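PDB 3BR8: acylphosphatase, which catalyses the hydrolysis of acyl phosphates to a carboxylate and inorganic phosphate. Local coordinates for residues V42-E47 and H84-V89. Residues are numbered along the deposited sequence; the frame is centred on the assembly and turned at random.
Sequences VEILAE and HRFSIV
Phe-86 meets Ile-44 with the rim of its ring: CZ lies 4.0 Å from the methyl CG2 of Ile-44, and that methyl sits close to the ring plane rather than over a face. With chi1 at -166°, the Phe-86 ring extends away from its backbone N, and its outer carbons CE1 and CZ reach the neighbourhood of 42-47. On the isoleucine, the short branch CG2 does the touching. The ring's other near partner is backbone, since CE1 comes within 3.4 Å of the carbonyl O of Leu-45. This oxygen stands obliquely to the ring, and the Leu-45 side chain keeps well back from Phe-86. The two contacts fall on adjacent ring carbons, CZ and CE1.

The segments run antiparallel but are not sheet neighbours. Strand 31-36 lies between them, and the CA atoms of Ile-44 and Ile-88 are 9.5 Å apart. This is the ferredoxin-like sandwich of acylphosphatases, whose 4-1-3-2 sheet is extended here by the short C-terminal strand 86-88. The aromatic side chain spans the intervening strand on the helix-bearing face of the sheet, where helix 17-27 supplies Ala-25 and Asp-26 against Phe-86 and Val-21 against Ile-44. Phe-56 and Val-60 of helix 50-62 also pack on Ile-44, so the small contact is enclosed in the core beneath both helices. Measured side chain to side chain, Phe-86 is about 7 Å from the active-site residue Arg-18, and Ile-44 about 9 Å from the active-site residue Asn-36.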
loop_
_atom_site.group_PDB
_atom_site.type_symbol
_atom_site.label_atom_id
_atom_site.label_comp_id
_atom_site.label_asym_id
_atom_site.label_seq_id
_atom_site.Cartn_x
_atom_site.Cartn_y
_atom_site.Cartn_z
ATOM N N VAL A 42 7.913 1.220 -4.105
ATOM C CA VAL A 42 6.903 0.203 -3.828
ATOM C C VAL A 42 5.554 0.745 -4.290
ATOM O O VAL A 42 5.174 1.871 -3.940
ATOM C CB VAL A 42 6.865 -0.154 -2.319
ATOM C CG1 VAL A 42 5.740 -1.133 -2.022
ATOM C CG2 VAL A 42 8.207 -0.742 -1.882
ATOM N N GLU A 43 4.856 -0.039 -5.106
ATOM C CA GLU A 43 3.529 0.336 -5.566
ATOM C C GLU A 43 2.471 -0.397 -4.743
ATOM O O GLU A 43 2.627 -1.571 -4.411
ATOM C CB GLU A 43 3.367 0.085 -7.079
ATOM C CG GLU A 43 2.925 -1.306 -7.472
ATOM C CD GLU A 43 2.634 -1.441 -8.948
ATOM O OE1 GLU A 43 3.379 -0.853 -9.755
ATOM O OE2 GLU A 43 1.676 -2.157 -9.300
ATOM N N ILE A 44 1.408 0.322 -4.397
ATOM C CA ILE A 44 0.315 -0.224 -3.611
ATOM C C ILE A 44 -0.991 0.219 -4.255
ATOM O O ILE A 44 -1.214 1.423 -4.428
ATOM C CB ILE A 44 0.325 0.308 -2.154
ATOM C CG1 ILE A 44 1.658 0.042 -1.433
ATOM C CG2 ILE A 44 -0.845 -0.299 -1.374
ATOM C CD1 ILE A 44 1.796 0.777 -0.091
ATOM N N LEU A 45 -1.834 -0.746 -4.624
ATOM C CA LEU A 45 -3.191 -0.451 -5.056
ATOM C C LEU A 45 -4.104 -0.911 -3.931
ATOM O O LEU A 45 -4.043 -2.078 -3.528
ATOM C CB LEU A 45 -3.506 -1.197 -6.355
ATOM C CG LEU A 45 -4.792 -0.870 -7.106
ATOM C CD1 LEU A 45 -6.025 -1.596 -6.550
ATOM C CD2 LEU A 45 -4.988 0.630 -7.215
ATOM N N ALA A 46 -4.922 -0.002 -3.403
ATOM C CA ALA A 46 -5.802 -0.359 -2.294
ATOM C C ALA A 46 -7.207 0.184 -2.530
ATOM O O ALA A 46 -7.368 1.349 -2.903
ATOM C CB ALA A 46 -5.244 0.160 -0.981
ATOM N N GLU A 47 -8.212 -0.651 -2.286
ATOM C CA GLU A 47 -9.622 -0.354 -2.520
ATOM C C GLU A 47 -10.376 -0.646 -1.216
ATOM O O GLU A 47 -10.241 -1.693 -0.635
ATOM C CB GLU A 47 -10.211 -1.205 -3.657
ATOM C CG GLU A 47 -9.523 -1.058 -5.021
ATOM C CD GLU A 47 -10.193 -1.845 -6.152
ATOM O OE1 GLU A 47 -11.074 -2.692 -5.882
ATOM O OE2 GLU A 47 -9.841 -1.605 -7.328
ATOM N N HIS A 84 -10.837 -8.575 -4.752
ATOM C CA HIS A 84 -10.994 -9.219 -3.485
ATOM C C HIS A 84 -9.566 -9.585 -3.083
ATOM O O HIS A 84 -8.728 -9.868 -3.921
ATOM C CB HIS A 84 -11.825 -10.503 -3.636
ATOM C CG HIS A 84 -13.286 -10.270 -3.889
ATOM N ND1 HIS A 84 -14.155 -11.289 -4.199
ATOM C CD2 HIS A 84 -14.027 -9.144 -3.852
ATOM C CE1 HIS A 84 -15.372 -10.801 -4.343
ATOM N NE2 HIS A 84 -15.316 -9.496 -4.156
ATOM N N ARG A 85 -9.334 -9.587 -1.797
ATOM C CA ARG A 85 -8.045 -10.000 -1.266
ATOM C C ARG A 85 -6.943 -8.993 -1.572
ATOM O O ARG A 85 -7.035 -8.161 -2.496
ATOM C CB ARG A 85 -7.645 -11.394 -1.764
ATOM C CG ARG A 85 -8.612 -12.499 -1.352
ATOM N N PHE A 86 -5.904 -9.077 -0.760
ATOM C CA PHE A 86 -4.759 -8.213 -0.900
ATOM C C PHE A 86 -3.517 -9.079 -1.049
ATOM O O PHE A 86 -3.147 -9.842 -0.141
ATOM C CB PHE A 86 -4.633 -7.243 0.273
ATOM C CG PHE A 86 -3.675 -6.134 -0.001
ATOM C CD1 PHE A 86 -4.117 -4.915 -0.507
ATOM C CD2 PHE A 86 -2.307 -6.330 0.200
ATOM C CE1 PHE A 86 -3.213 -3.908 -0.773
ATOM C CE2 PHE A 86 -1.404 -5.334 -0.066
ATOM C CZ PHE A 86 -1.849 -4.121 -0.546
ATOM N N SER A 87 -2.869 -8.949 -2.197
ATOM C CA SER A 87 -1.789 -9.851 -2.544
ATOM C C SER A 87 -0.448 -9.154 -2.628
ATOM O O SER A 87 -0.371 -7.979 -2.991
ATOM C CB SER A 87 -2.098 -10.495 -3.892
ATOM O OG SER A 87 -3.273 -11.270 -3.800
ATOM N N ILE A 88 0.610 -9.891 -2.294
ATOM C CA ILE A 88 1.960 -9.511 -2.677
ATOM C C ILE A 88 2.152 -10.089 -4.076
ATOM O O ILE A 88 2.116 -11.312 -4.253
ATOM C CB ILE A 88 3.042 -10.047 -1.689
ATOM C CG1 ILE A 88 2.841 -9.462 -0.283
ATOM C CG2 ILE A 88 4.459 -9.760 -2.219
ATOM C CD1 ILE A 88 3.757 -10.065 0.810
ATOM N N VAL A 89 2.372 -9.227 -5.063
ATOM C CA VAL A 89 2.365 -9.635 -6.464
ATOM C C VAL A 89 3.713 -9.371 -7.101
ATOM O O VAL A 89 4.516 -8.566 -6.634
ATOM C CB VAL A 89 1.243 -8.975 -7.330
ATOM C CG1 VAL A 89 -0.154 -9.297 -6.781
ATOM C CG2 VAL A 89 1.443 -7.479 -7.464
#